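Long-range contacts in Succinylglutamatedesuccinylase/aspartoacylase (Rhodobacter sphaeroides 2.4.1, PDB 3CDX), which binds a calcium ion in this crystal and probably hydrolyses carbon-nitrogen bonds of linear amides or ester bonds: residues Ala12-Phe17 with Tyr26-Leu31; Gly21-Tyr26 with Ile45-Asn50; Gly53-Leu58 with Arg88-Pro93. One frame throughout, in Å; residues are numbered along the deposited sequence.

In the fold
The three contacts show how an edge of a sheet is built up strand by strand. Interactions 1 and 2 share Y26 and strand 21-30; interaction 1 lays the N-terminal loop on that strand, while interaction 2 pairs it with strand 40-50. Interaction 3 joins strands 55-60 and 87-92, the latter also a neighbour of 40-50, linked through T46 O to M91 N and V48 O to V89 N. The centre of interaction 2 is about 12 Å from that of interaction 1 and about 9 Å from that of interaction 3; the outer two are about 16 Å apart. Along the chain, the segments of 1 and 2 alternate, and 3 follows. The loop 12-17 also touches strand 87-92 of interaction 3.

Interaction 1: Ala12-Phe17 with Tyr26-Leu31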
ATOM      1  N   ALA A  12     -24.128  -9.895 -15.617  1.00 30.62           N
ATOM      2  CA  ALA A  12     -25.318  -9.804 -16.443  1.00 31.11           C
ATOM      3  C   ALA A  12     -24.918  -9.587 -17.893  1.00 31.91           C
ATOM      4  O   ALA A  12     -24.005  -8.814 -18.171  1.00 32.07           O
ATOM      5  CB  ALA A  12     -26.208  -8.637 -15.961  1.00 31.08           C
ATOM      6  N   CYS A  13     -25.607 -10.251 -18.810  1.00 32.21           N
ATOM      7  CA  CYS A  13     -25.407 -10.011 -20.230  1.00 32.94           C
ATOM      8  C   CYS A  13     -26.753 -10.126 -20.908  1.00 33.31           C
ATOM      9  O   CYS A  13     -27.507 -11.064 -20.648  1.00 32.55           O
ATOM     10  CB  CYS A  13     -24.417 -11.016 -20.828  1.00 32.74           C
ATOM     11  SG  CYS A  13     -23.872 -10.673 -22.495  1.00 33.59           S
ATOM     12  N   ASP A  14     -27.054  -9.160 -21.772  1.00 34.02           N
ATOM     13  CA  ASP A  14     -28.332  -9.147 -22.509  1.00 35.07           C
ATOM     14  C   ASP A  14     -28.219  -9.704 -23.936  1.00 34.81           C
ATOM     15  O   ASP A  14     -29.209  -9.784 -24.642  1.00 35.81           O
ATOM     16  CB  ASP A  14     -28.912  -7.722 -22.541  1.00 35.32           C
ATOM     17  CG  ASP A  14     -29.185  -7.173 -21.148  1.00 38.97           C
ATOM     18  OD1 ASP A  14     -29.647  -7.936 -20.244  1.00 43.42           O
ATOM     19  OD2 ASP A  14     -28.925  -5.976 -20.947  1.00 43.54           O
ATOM     20  N   ILE A  15     -27.031 -10.104 -24.358  1.00 34.13           N
ATOM     21  CA  ILE A  15     -26.872 -10.610 -25.721  1.00 34.53           C
ATOM     22  C   ILE A  15     -27.647 -11.926 -25.937  1.00 34.39           C
ATOM     23  O   ILE A  15     -27.596 -12.830 -25.114  1.00 35.42           O
ATOM     24  CB  ILE A  15     -25.364 -10.751 -26.085  1.00 34.04           C
ATOM     25  CG1 ILE A  15     -24.729  -9.349 -26.058  1.00 34.11           C
ATOM     26  CG2 ILE A  15     -25.208 -11.481 -27.415  1.00 34.92           C
ATOM     27  CD1 ILE A  15     -23.309  -9.223 -26.499  1.00 34.44           C
ATOM     28  N   ASP A  16     -28.395 -12.013 -27.023  1.00 34.13           N
ATOM     29  CA  ASP A  16     -29.086 -13.249 -27.370  1.00 34.61           C
ATOM     30  C   ASP A  16     -28.186 -13.989 -28.319  1.00 34.12           C
ATOM     31  O   ASP A  16     -28.154 -13.698 -29.516  1.00 34.30           O
ATOM     32  CB  ASP A  16     -30.448 -12.937 -28.040  1.00 34.69           C
ATOM     33  CG  ASP A  16     -31.235 -14.197 -28.443  1.00 36.68           C
ATOM     34  OD1 ASP A  16     -30.727 -15.340 -28.371  1.00 37.98           O
ATOM     35  OD2 ASP A  16     -32.403 -14.034 -28.846  1.00 38.82           O
ATOM     36  N   PHE A  17     -27.457 -14.955 -27.775  1.00 35.29           N
ATOM     37  CA  PHE A  17     -26.449 -15.712 -28.521  1.00 36.48           C
ATOM     38  C   PHE A  17     -27.015 -16.636 -29.623  1.00 38.22           C
ATOM     39  O   PHE A  17     -26.263 -17.118 -30.470  1.00 38.08           O
ATOM     40  CB  PHE A  17     -25.548 -16.479 -27.549  1.00 36.10           C
ATOM     41  CG  PHE A  17     -24.651 -15.583 -26.702  1.00 34.80           C
ATOM     42  CD1 PHE A  17     -23.380 -15.195 -27.162  1.00 33.75           C
ATOM     43  CD2 PHE A  17     -25.071 -15.142 -25.452  1.00 33.42           C
ATOM     44  CE1 PHE A  17     -22.536 -14.370 -26.374  1.00 35.76           C
ATOM     45  CE2 PHE A  17     -24.251 -14.342 -24.660  1.00 34.39           C
ATOM     46  CZ  PHE A  17     -22.975 -13.945 -25.126  1.00 35.01           C
ATOM     47  N   TYR A  26     -21.594  -5.553 -23.857  1.00 28.10           N
ATOM     48  CA  TYR A  26     -20.762  -5.772 -22.669  1.00 27.18           C
ATOM     49  C   TYR A  26     -21.489  -6.694 -21.756  1.00 27.04           C
ATOM     50  O   TYR A  26     -22.712  -6.593 -21.622  1.00 27.55           O
ATOM     51  CB  TYR A  26     -20.556  -4.456 -21.921  1.00 26.37           C
ATOM     52  CG  TYR A  26     -19.937  -3.418 -22.800  1.00 27.27           C
ATOM     53  CD1 TYR A  26     -18.565  -3.424 -23.032  1.00 25.86           C
ATOM     54  CD2 TYR A  26     -20.717  -2.435 -23.426  1.00 26.11           C
ATOM     55  CE1 TYR A  26     -17.986  -2.499 -23.842  1.00 23.58           C
ATOM     56  CE2 TYR A  26     -20.120  -1.503 -24.279  1.00 26.51           C
ATOM     57  CZ  TYR A  26     -18.743  -1.557 -24.457  1.00 23.76           C
ATOM     58  OH  TYR A  26     -18.100  -0.674 -25.253  1.00 24.71           O
ATOM     59  N   ALA A  27     -20.765  -7.595 -21.108  1.00 26.54           N
ATOM     60  CA  ALA A  27     -21.317  -8.204 -19.899  1.00 26.44           C
ATOM     61  C   ALA A  27     -20.999  -7.278 -18.739  1.00 26.03           C
ATOM     62  O   ALA A  27     -19.898  -6.783 -18.643  1.00 27.00           O
ATOM     63  CB  ALA A  27     -20.755  -9.606 -19.664  1.00 25.47           C
ATOM     64  N   ARG A  28     -21.950  -7.071 -17.844  1.00 26.67           N
ATOM     65  CA  ARG A  28     -21.780  -6.130 -16.743  1.00 27.62           C
ATOM     66  C   ARG A  28     -21.448  -6.889 -15.475  1.00 27.64           C
ATOM     67  O   ARG A  28     -22.321  -7.568 -14.892  1.00 28.10           O
ATOM     68  CB  ARG A  28     -23.062  -5.303 -16.555  1.00 27.29           C
ATOM     69  CG  ARG A  28     -23.462  -4.542 -17.797  1.00 29.57           C
ATOM     70  CD  ARG A  28     -24.808  -3.798 -17.669  1.00 30.56           C
ATOM     71  NE  ARG A  28     -26.008  -4.644 -17.472  1.00 36.12           N
ATOM     72  CZ  ARG A  28     -26.656  -5.305 -18.439  1.00 36.61           C
ATOM     73  NH1 ARG A  28     -26.221  -5.275 -19.691  1.00 38.98           N
ATOM     74  NH2 ARG A  28     -27.734  -6.024 -18.148  1.00 36.51           N
ATOM     75  N   ALA A  29     -20.188  -6.814 -15.066  1.00 26.86           N
ATOM     76  CA  ALA A  29     -19.735  -7.549 -13.900  1.00 27.77           C
ATOM     77  C   ALA A  29     -19.792  -6.642 -12.689  1.00 28.12           C
ATOM     78  O   ALA A  29     -19.136  -5.562 -12.694  1.00 27.01           O
ATOM     79  CB  ALA A  29     -18.317  -8.061 -14.098  1.00 27.42           C
ATOM     80  N   PRO A  30     -20.532  -7.074 -11.636  1.00 29.36           N
ATOM     81  CA  PRO A  30     -20.626  -6.237 -10.411  1.00 29.98           C
ATOM     82  C   PRO A  30     -19.260  -6.091  -9.765  1.00 31.03           C
ATOM     83  O   PRO A  30     -18.516  -7.075  -9.675  1.00 30.06           O
ATOM     84  CB  PRO A  30     -21.563  -7.028  -9.473  1.00 29.75           C
ATOM     85  CG  PRO A  30     -22.139  -8.140 -10.269  1.00 30.35           C
ATOM     86  CD  PRO A  30     -21.233  -8.368 -11.482  1.00 29.53           C
ATOM     87  N   LEU A  31     -18.931  -4.870  -9.325  1.00 32.76           N
ATOM     88  CA  LEU A  31     -17.642  -4.617  -8.666  1.00 34.90           C
ATOM     89  C   LEU A  31     -17.777  -3.504  -7.597  1.00 36.34           C
ATOM     90  O   LEU A  31     -17.723  -2.288  -7.919  1.00 38.36           O
ATOM     91  CB  LEU A  31     -16.556  -4.299  -9.693  1.00 35.39           C
ATOM     92  CG  LEU A  31     -15.058  -4.497  -9.350  1.00 37.92           C
ATOM     93  CD1 LEU A  31     -14.245  -4.523 -10.618  1.00 38.72           C
ATOM     94  CD2 LEU A  31     -14.510  -3.408  -8.460  1.00 37.51           C
TER
HETATM   95  O   HOH W   1     -25.223  -6.752 -22.183  1.00 37.39           O
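A12, C13 and D14 attach the N-terminal loop to strand 21-30 at the protein surface, through a single antiparallel bridge and a salt bridge. The bridge is the hydrogen-bonded pair of A12 and R28: R28 N donates to A12 O at 2.7 Å, and A12 N returns a bond to R28 O at 3.0 Å. A27 CA adds a CA-H...O contact to the same A12 oxygen. Beyond the pair, the R28 side chain turns back along the loop, its bend at chi3 (-64°) bringing the guanidinium to D14. OD2 of D14 sits at the guanidinium edge, 3.0 Å from NH2 and 3.1 Å from NH1 of R28, and OD1 is a longer partner of NH2. The carboxylate and guanidinium planes are 39° apart, so the ion pair is not coplanar, and its individual bonds are weak. A12 CB packs against R28 NH2 at 3.7 Å. A water bridges the two backbones next to this charge pair, donating to Y26 O at 2.6 Å and accepting from D14 N. C13 CB meets A27 CB at 4.1 Å, a small apolar contact beside the bridge. Around the contact, C13 and I15 lean on strand 40-50, whose I43 is paired through its backbone with A27, while F17 rests on I138 and A29 on F126, both of helix 126-138.

Interaction 2: Gly21-Tyr26 with Ile45-Asn50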
ATOM      1  N   GLY A  21     -27.146 -12.428 -36.879  1.00 37.75           N
ATOM      2  CA  GLY A  21     -26.666 -11.085 -37.050  1.00 36.66           C
ATOM      3  C   GLY A  21     -25.457 -10.813 -36.162  1.00 36.17           C
ATOM      4  O   GLY A  21     -24.731 -11.735 -35.734  1.00 36.58           O
ATOM      5  N   ARG A  22     -25.243  -9.536 -35.891  1.00 35.14           N
ATOM      6  CA  ARG A  22     -24.126  -9.101 -35.078  1.00 34.02           C
ATOM      7  C   ARG A  22     -24.657  -8.372 -33.877  1.00 33.33           C
ATOM      8  O   ARG A  22     -25.512  -7.513 -34.018  1.00 32.95           O
ATOM      9  CB  ARG A  22     -23.197  -8.203 -35.891  1.00 34.03           C
ATOM     10  CG  ARG A  22     -22.034  -7.610 -35.108  1.00 35.12           C
ATOM     11  CD  ARG A  22     -21.152  -6.740 -36.006  1.00 33.90           C
ATOM     12  NE  ARG A  22     -19.918  -6.340 -35.326  1.00 32.53           N
ATOM     13  CZ  ARG A  22     -19.830  -5.261 -34.552  1.00 31.34           C
ATOM     14  NH1 ARG A  22     -20.894  -4.478 -34.354  1.00 30.96           N
ATOM     15  NH2 ARG A  22     -18.679  -4.958 -33.980  1.00 30.24           N
ATOM     16  N   GLN A  23     -24.151  -8.756 -32.691  1.00 32.85           N
ATOM     17  CA  GLN A  23     -24.372  -8.047 -31.411  1.00 31.34           C
ATOM     18  C   GLN A  23     -23.021  -7.725 -30.794  1.00 30.67           C
ATOM     19  O   GLN A  23     -22.209  -8.620 -30.595  1.00 30.56           O
ATOM     20  CB  GLN A  23     -25.175  -8.911 -30.436  1.00 30.98           C
ATOM     21  CG  GLN A  23     -26.681  -9.005 -30.785  1.00 30.47           C
ATOM     22  CD  GLN A  23     -27.314 -10.212 -30.156  1.00 31.95           C
ATOM     23  OE1 GLN A  23     -27.984 -10.101 -29.111  1.00 31.91           O
ATOM     24  NE2 GLN A  23     -27.073 -11.403 -30.759  1.00 29.34           N
ATOM     25  N   ALA A  24     -22.781  -6.442 -30.534  1.00 29.96           N
ATOM     26  CA  ALA A  24     -21.560  -5.959 -29.897  1.00 29.53           C
ATOM     27  C   ALA A  24     -22.005  -5.239 -28.646  1.00 29.06           C
ATOM     28  O   ALA A  24     -22.687  -4.227 -28.741  1.00 28.42           O
ATOM     29  CB  ALA A  24     -20.823  -4.993 -30.816  1.00 29.14           C
ATOM     30  N   GLY A  25     -21.616  -5.754 -27.479  1.00 29.29           N
ATOM     31  CA  GLY A  25     -22.010  -5.153 -26.205  1.00 28.93           C
ATOM     32  C   GLY A  25     -21.068  -5.509 -25.074  1.00 28.42           C
ATOM     33  O   GLY A  25     -19.883  -5.731 -25.289  1.00 29.22           O
ATOM     34  N   TYR A  26     -21.594  -5.553 -23.857  1.00 28.10           N
ATOM     35  CA  TYR A  26     -20.762  -5.772 -22.669  1.00 27.18           C
ATOM     36  C   TYR A  26     -21.489  -6.694 -21.756  1.00 27.04           C
ATOM     37  O   TYR A  26     -22.712  -6.593 -21.622  1.00 27.55           O
ATOM     38  CB  TYR A  26     -20.556  -4.456 -21.921  1.00 26.37           C
ATOM     39  CG  TYR A  26     -19.937  -3.418 -22.800  1.00 27.27           C
ATOM     40  CD1 TYR A  26     -18.565  -3.424 -23.032  1.00 25.86           C
ATOM     41  CD2 TYR A  26     -20.717  -2.435 -23.426  1.00 26.11           C
ATOM     42  CE1 TYR A  26     -17.986  -2.499 -23.842  1.00 23.58           C
ATOM     43  CE2 TYR A  26     -20.120  -1.503 -24.279  1.00 26.51           C
ATOM     44  CZ  TYR A  26     -18.743  -1.557 -24.457  1.00 23.76           C
ATOM     45  OH  TYR A  26     -18.100  -0.674 -25.253  1.00 24.71           O
ATOM     46  N   ILE A  45     -18.074  -7.964 -25.385  1.00 25.90           N
ATOM     47  CA  ILE A  45     -18.446  -9.225 -26.072  1.00 27.60           C
ATOM     48  C   ILE A  45     -19.146  -8.880 -27.395  1.00 27.89           C
ATOM     49  O   ILE A  45     -20.111  -8.093 -27.405  1.00 28.05           O
ATOM     50  CB  ILE A  45     -19.492 -10.084 -25.287  1.00 27.92           C
ATOM     51  CG1 ILE A  45     -19.008 -10.485 -23.906  1.00 29.26           C
ATOM     52  CG2 ILE A  45     -19.895 -11.357 -26.099  1.00 27.04           C
ATOM     53  CD1 ILE A  45     -20.126 -11.123 -23.041  1.00 29.64           C
ATOM     54  N   THR A  46     -18.621  -9.437 -28.495  1.00 27.69           N
ATOM     55  CA  THR A  46     -19.193  -9.310 -29.828  1.00 27.37           C
ATOM     56  C   THR A  46     -19.499 -10.727 -30.317  1.00 27.98           C
ATOM     57  O   THR A  46     -18.674 -11.652 -30.172  1.00 27.41           O
ATOM     58  CB  THR A  46     -18.235  -8.599 -30.838  1.00 26.93           C
ATOM     59  OG1 THR A  46     -17.852  -7.316 -30.328  1.00 26.75           O
ATOM     60  CG2 THR A  46     -18.933  -8.361 -32.196  1.00 26.78           C
ATOM     61  N   VAL A  47     -20.705 -10.903 -30.856  1.00 29.22           N
ATOM     62  CA  VAL A  47     -21.132 -12.194 -31.418  1.00 29.69           C
ATOM     63  C   VAL A  47     -21.663 -11.935 -32.806  1.00 30.71           C
ATOM     64  O   VAL A  47     -22.465 -10.998 -33.016  1.00 31.17           O
ATOM     65  CB  VAL A  47     -22.178 -12.955 -30.545  1.00 29.80           C
ATOM     66  CG1 VAL A  47     -23.484 -12.169 -30.428  1.00 31.56           C
ATOM     67  CG2 VAL A  47     -22.469 -14.360 -31.117  1.00 30.37           C
ATOM     68  N   VAL A  48     -21.161 -12.733 -33.750  1.00 30.66           N
ATOM     69  CA  VAL A  48     -21.681 -12.769 -35.117  1.00 31.89           C
ATOM     70  C   VAL A  48     -22.238 -14.182 -35.346  1.00 32.40           C
ATOM     71  O   VAL A  48     -21.530 -15.184 -35.176  1.00 31.50           O
ATOM     72  CB  VAL A  48     -20.582 -12.417 -36.179  1.00 31.62           C
ATOM     73  CG1 VAL A  48     -21.121 -12.535 -37.588  1.00 32.66           C
ATOM     74  CG2 VAL A  48     -20.026 -11.018 -35.959  1.00 30.17           C
ATOM     75  N   LYS A  49     -23.511 -14.248 -35.727  1.00 33.92           N
ATOM     76  CA  LYS A  49     -24.154 -15.512 -36.050  1.00 35.45           C
ATOM     77  C   LYS A  49     -24.826 -15.416 -37.428  1.00 35.92           C
ATOM     78  O   LYS A  49     -25.567 -14.487 -37.710  1.00 36.00           O
ATOM     79  CB  LYS A  49     -25.150 -15.899 -34.956  1.00 34.89           C
ATOM     80  CG  LYS A  49     -25.769 -17.304 -35.097  1.00 35.72           C
ATOM     81  CD  LYS A  49     -26.766 -17.584 -33.980  1.00 36.90           C
ATOM     82  CE  LYS A  49     -27.955 -18.431 -34.449  1.00 41.90           C
ATOM     83  NZ  LYS A  49     -27.537 -19.757 -34.906  1.00 43.91           N
ATOM     84  N   ASN A  50     -24.543 -16.392 -38.279  1.00 37.50           N
ATOM     85  CA  ASN A  50     -25.182 -16.493 -39.589  1.00 38.30           C
ATOM     86  C   ASN A  50     -25.147 -17.928 -40.061  1.00 38.82           C
ATOM     87  O   ASN A  50     -24.139 -18.644 -39.891  1.00 39.12           O
ATOM     88  CB  ASN A  50     -24.461 -15.610 -40.616  1.00 38.53           C
ATOM     89  CG  ASN A  50     -25.182 -15.543 -41.974  1.00 40.36           C
ATOM     90  OD1 ASN A  50     -26.333 -15.135 -42.062  1.00 42.05           O
ATOM     91  ND2 ASN A  50     -24.474 -15.914 -43.039  1.00 40.97           N
TER
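G21 to G25 pair with I45 to K49 as the two arms of an antiparallel beta hairpin, their directions 172° apart. Hydrogen-bonded pairs G21-K49, Q23-V47 and G25-I45 alternate with the non-hydrogen-bonded pairs R22-V48 and A24-T46, giving six backbone bonds, among them G21 N to K49 O at 2.7 Å. On the face bearing Q23 and V47 the two side chains lie side by side and point the same way. V47 CG1 is placed between its backbone N and carbonyl carbon (chi1 63°), and there it touches both CB and NE2 of Q23, each at 3.7 Å; the amide beyond is steered by D16 O, to which NE2 donates. The backbone angles of G21 leave no room for a CB beside the carbonyl oxygen of D20. The other face carries R22, whose CG stands opposite its own backbone N (chi1 176°) and whose chain runs straight to NE. T46 CG2 comes up under one face of the guanidinium, 4.0 Å from CZ of R22, while nearer the backbone R22 CG rests on V48 CG2 at 4.0 Å. NH2 of R22 forms a salt bridge with D304 of the second subunit and a hydrogen bond to A77 O of its own chain. Next along this face, the hydroxyl of T46 is turned to its small neighbour: T46 OG1 lies 3.8 Å from A24 CB.

Interaction 3: Gly53-Leu58 with Arg88-Pro93; sequences GPTVLL and RVIMLP
R88 grips T55 side-on, with two nitrogens on one oxygen: NE of R88 donates to T55 OG1 at 2.9 Å and NH1 at 3.0 Å. This pair ties together the starts of the two parallel strands of a beta-alpha-beta unit, strand 55-60, helix 68-79, strand 87-92, consistent with the alpha/beta fold of zinc exopeptidase relatives. The oxygen is only 6° out of the guanidinium plane, and the bend of the arginine at chi3 (47°) turns the group back toward strand 55-60 and so onto OG1. The third nitrogen, NH2, bonds F17 O, so one side chain joins the sheet to the N-terminal loop; an alanine here would probably leave F17 O and T55 OG1 without these donors and loosen the hold of that loop. The strands run 13° apart. R88 N to P54 O begins the ladder, followed by V56 N to R88 O, I90 N to V56 O, L58 N to I90 O and L92 N to L58 O. The other bonding edge, that of T55 and L57, is taken by strand 144-148. Both faces are packed. The V56, L58, V89 and M91 face meets helices 68-79 and 223-239; the L58 side chain is about 11 Å from that of the calcium ligand H149. There L58 CD1 reaches toward strand 87-92 and touches M91 CG at 4.0 Å and V89 CG1 at 4.2 Å. On the opposite face T55 CG2 meets I90 CD1 at 3.7 Å, and L57 CD1 touches both I90 CG2, at 3.7 Å, and L92 CD1, at 4.0 Å.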
ATOM      1  N   GLY A  53     -23.153 -23.659 -38.939  1.00 37.31           N
ATOM      2  CA  GLY A  53     -21.759 -24.065 -38.667  1.00 35.32           C
ATOM      3  C   GLY A  53     -21.429 -24.105 -37.187  1.00 33.40           C
ATOM      4  O   GLY A  53     -22.317 -23.887 -36.353  1.00 33.45           O
ATOM      5  N   PRO A  54     -20.162 -24.419 -36.861  1.00 32.42           N
ATOM      6  CA  PRO A  54     -19.691 -24.557 -35.487  1.00 31.68           C
ATOM      7  C   PRO A  54     -19.467 -23.190 -34.825  1.00 30.97           C
ATOM      8  O   PRO A  54     -19.497 -22.132 -35.507  1.00 30.03           O
ATOM      9  CB  PRO A  54     -18.376 -25.325 -35.641  1.00 31.50           C
ATOM     10  CG  PRO A  54     -17.873 -24.957 -36.986  1.00 32.93           C
ATOM     11  CD  PRO A  54     -19.096 -24.712 -37.842  1.00 32.35           C
ATOM     12  N   THR A  55     -19.291 -23.205 -33.502  1.00 29.44           N
ATOM     13  CA  THR A  55     -19.064 -21.956 -32.788  1.00 28.29           C
ATOM     14  C   THR A  55     -17.582 -21.878 -32.468  1.00 27.43           C
ATOM     15  O   THR A  55     -17.041 -22.816 -31.897  1.00 25.92           O
ATOM     16  CB  THR A  55     -19.920 -21.853 -31.504  1.00 29.32           C
ATOM     17  OG1 THR A  55     -21.312 -21.713 -31.855  1.00 29.60           O
ATOM     18  CG2 THR A  55     -19.482 -20.614 -30.626  1.00 26.84           C
ATOM     19  N   VAL A  56     -16.945 -20.759 -32.839  1.00 26.93           N
ATOM     20  CA  VAL A  56     -15.554 -20.493 -32.462  1.00 27.07           C
ATOM     21  C   VAL A  56     -15.485 -19.426 -31.385  1.00 26.20           C
ATOM     22  O   VAL A  56     -15.958 -18.322 -31.570  1.00 26.16           O
ATOM     23  CB  VAL A  56     -14.710 -20.045 -33.687  1.00 28.30           C
ATOM     24  CG1 VAL A  56     -13.303 -19.664 -33.259  1.00 26.52           C
ATOM     25  CG2 VAL A  56     -14.716 -21.159 -34.783  1.00 28.26           C
ATOM     26  N   LEU A  57     -14.877 -19.760 -30.250  1.00 26.12           N
ATOM     27  CA  LEU A  57     -14.762 -18.789 -29.163  1.00 24.92           C
ATOM     28  C   LEU A  57     -13.327 -18.309 -29.068  1.00 25.15           C
ATOM     29  O   LEU A  57     -12.401 -19.121 -28.924  1.00 25.39           O
ATOM     30  CB  LEU A  57     -15.264 -19.380 -27.845  1.00 24.90           C
ATOM     31  CG  LEU A  57     -14.907 -18.675 -26.523  1.00 24.76           C
ATOM     32  CD1 LEU A  57     -15.603 -17.304 -26.358  1.00 23.15           C
ATOM     33  CD2 LEU A  57     -15.194 -19.605 -25.351  1.00 23.78           C
ATOM     34  N   LEU A  58     -13.167 -16.983 -29.123  1.00 23.81           N
ATOM     35  CA  LEU A  58     -11.868 -16.288 -29.167  1.00 23.29           C
ATOM     36  C   LEU A  58     -11.753 -15.401 -27.933  1.00 23.19           C
ATOM     37  O   LEU A  58     -12.580 -14.482 -27.740  1.00 24.88           O
ATOM     38  CB  LEU A  58     -11.751 -15.434 -30.454  1.00 22.43           C
ATOM     39  CG  LEU A  58     -11.841 -16.209 -31.791  1.00 22.16           C
ATOM     40  CD1 LEU A  58     -11.855 -15.283 -32.931  1.00 21.60           C
ATOM     41  CD2 LEU A  58     -10.754 -17.286 -31.937  1.00 17.00           C
ATOM     42  N   ARG A  88     -20.947 -19.474 -35.960  1.00 30.37           N
ATOM     43  CA  ARG A  88     -20.995 -18.484 -34.875  1.00 28.57           C
ATOM     44  C   ARG A  88     -19.604 -18.202 -34.339  1.00 28.10           C
ATOM     45  O   ARG A  88     -18.836 -19.135 -34.066  1.00 27.64           O
ATOM     46  CB  ARG A  88     -21.933 -18.933 -33.748  1.00 28.21           C
ATOM     47  CG  ARG A  88     -22.179 -17.844 -32.676  1.00 28.69           C
ATOM     48  CD  ARG A  88     -23.285 -18.209 -31.677  1.00 27.25           C
ATOM     49  NE  ARG A  88     -23.108 -19.573 -31.190  1.00 27.35           N
ATOM     50  CZ  ARG A  88     -23.940 -20.199 -30.368  1.00 28.27           C
ATOM     51  NH1 ARG A  88     -23.680 -21.448 -30.013  1.00 31.50           N
ATOM     52  NH2 ARG A  88     -25.028 -19.593 -29.903  1.00 28.04           N
ATOM     53  N   VAL A  89     -19.303 -16.903 -34.220  1.00 27.41           N
ATOM     54  CA  VAL A  89     -18.046 -16.385 -33.650  1.00 26.49           C
ATOM     55  C   VAL A  89     -18.374 -15.522 -32.409  1.00 26.06           C
ATOM     56  O   VAL A  89     -19.125 -14.552 -32.499  1.00 24.97           O
ATOM     57  CB  VAL A  89     -17.245 -15.554 -34.668  1.00 26.91           C
ATOM     58  CG1 VAL A  89     -15.862 -15.163 -34.097  1.00 25.75           C
ATOM     59  CG2 VAL A  89     -17.073 -16.349 -36.008  1.00 25.40           C
ATOM     60  N   ILE A  90     -17.831 -15.938 -31.267  1.00 25.29           N
ATOM     61  CA  ILE A  90     -17.905 -15.190 -30.002  1.00 24.59           C
ATOM     62  C   ILE A  90     -16.514 -14.653 -29.636  1.00 23.92           C
ATOM     63  O   ILE A  90     -15.557 -15.428 -29.521  1.00 24.63           O
ATOM     64  CB  ILE A  90     -18.491 -16.079 -28.897  1.00 24.52           C
ATOM     65  CG1 ILE A  90     -19.889 -16.579 -29.329  1.00 24.63           C
ATOM     66  CG2 ILE A  90     -18.554 -15.307 -27.487  1.00 25.10           C
ATOM     67  CD1 ILE A  90     -20.393 -17.745 -28.553  1.00 25.16           C
ATOM     68  N   MET A  91     -16.415 -13.337 -29.435  1.00 23.96           N
ATOM     69  CA  MET A  91     -15.126 -12.615 -29.286  1.00 22.96           C
ATOM     70  C   MET A  91     -15.115 -11.807 -28.001  1.00 23.86           C
ATOM     71  O   MET A  91     -15.931 -10.913 -27.837  1.00 23.68           O
ATOM     72  CB  MET A  91     -14.866 -11.702 -30.497  1.00 23.27           C
ATOM     73  CG  MET A  91     -14.605 -12.530 -31.811  1.00 24.51           C
ATOM     74  SD  MET A  91     -14.780 -11.642 -33.396  1.00 19.75           S
ATOM     75  CE  MET A  91     -16.540 -11.295 -33.331  1.00 21.62           C
ATOM     76  N   LEU A  92     -14.235 -12.194 -27.064  1.00 23.81           N
ATOM     77  CA  LEU A  92     -14.011 -11.444 -25.809  1.00 23.15           C
ATOM     78  C   LEU A  92     -12.571 -11.083 -25.823  1.00 20.98           C
ATOM     79  O   LEU A  92     -11.763 -11.837 -25.310  1.00 22.96           O
ATOM     80  CB  LEU A  92     -14.344 -12.275 -24.539  1.00 22.19           C
ATOM     81  CG  LEU A  92     -15.848 -12.428 -24.265  1.00 23.62           C
ATOM     82  CD1 LEU A  92     -16.456 -13.539 -25.150  1.00 24.58           C
ATOM     83  CD2 LEU A  92     -16.184 -12.718 -22.793  1.00 25.25           C
ATOM     84  N   PRO A  93     -12.223  -9.929 -26.422  1.00 21.02           N
ATOM     85  CA  PRO A  93     -10.808  -9.579 -26.553  1.00 20.19           C
ATOM     86  C   PRO A  93     -10.165  -9.150 -25.249  1.00 20.38           C
ATOM     87  O   PRO A  93      -8.951  -9.136 -25.159  1.00 20.49           O
ATOM     88  CB  PRO A  93     -10.837  -8.358 -27.467  1.00 21.05           C
ATOM     89  CG  PRO A  93     -12.171  -7.722 -27.182  1.00 20.45           C
ATOM     90  CD  PRO A  93     -13.104  -8.889 -27.012  1.00 19.43           C
TER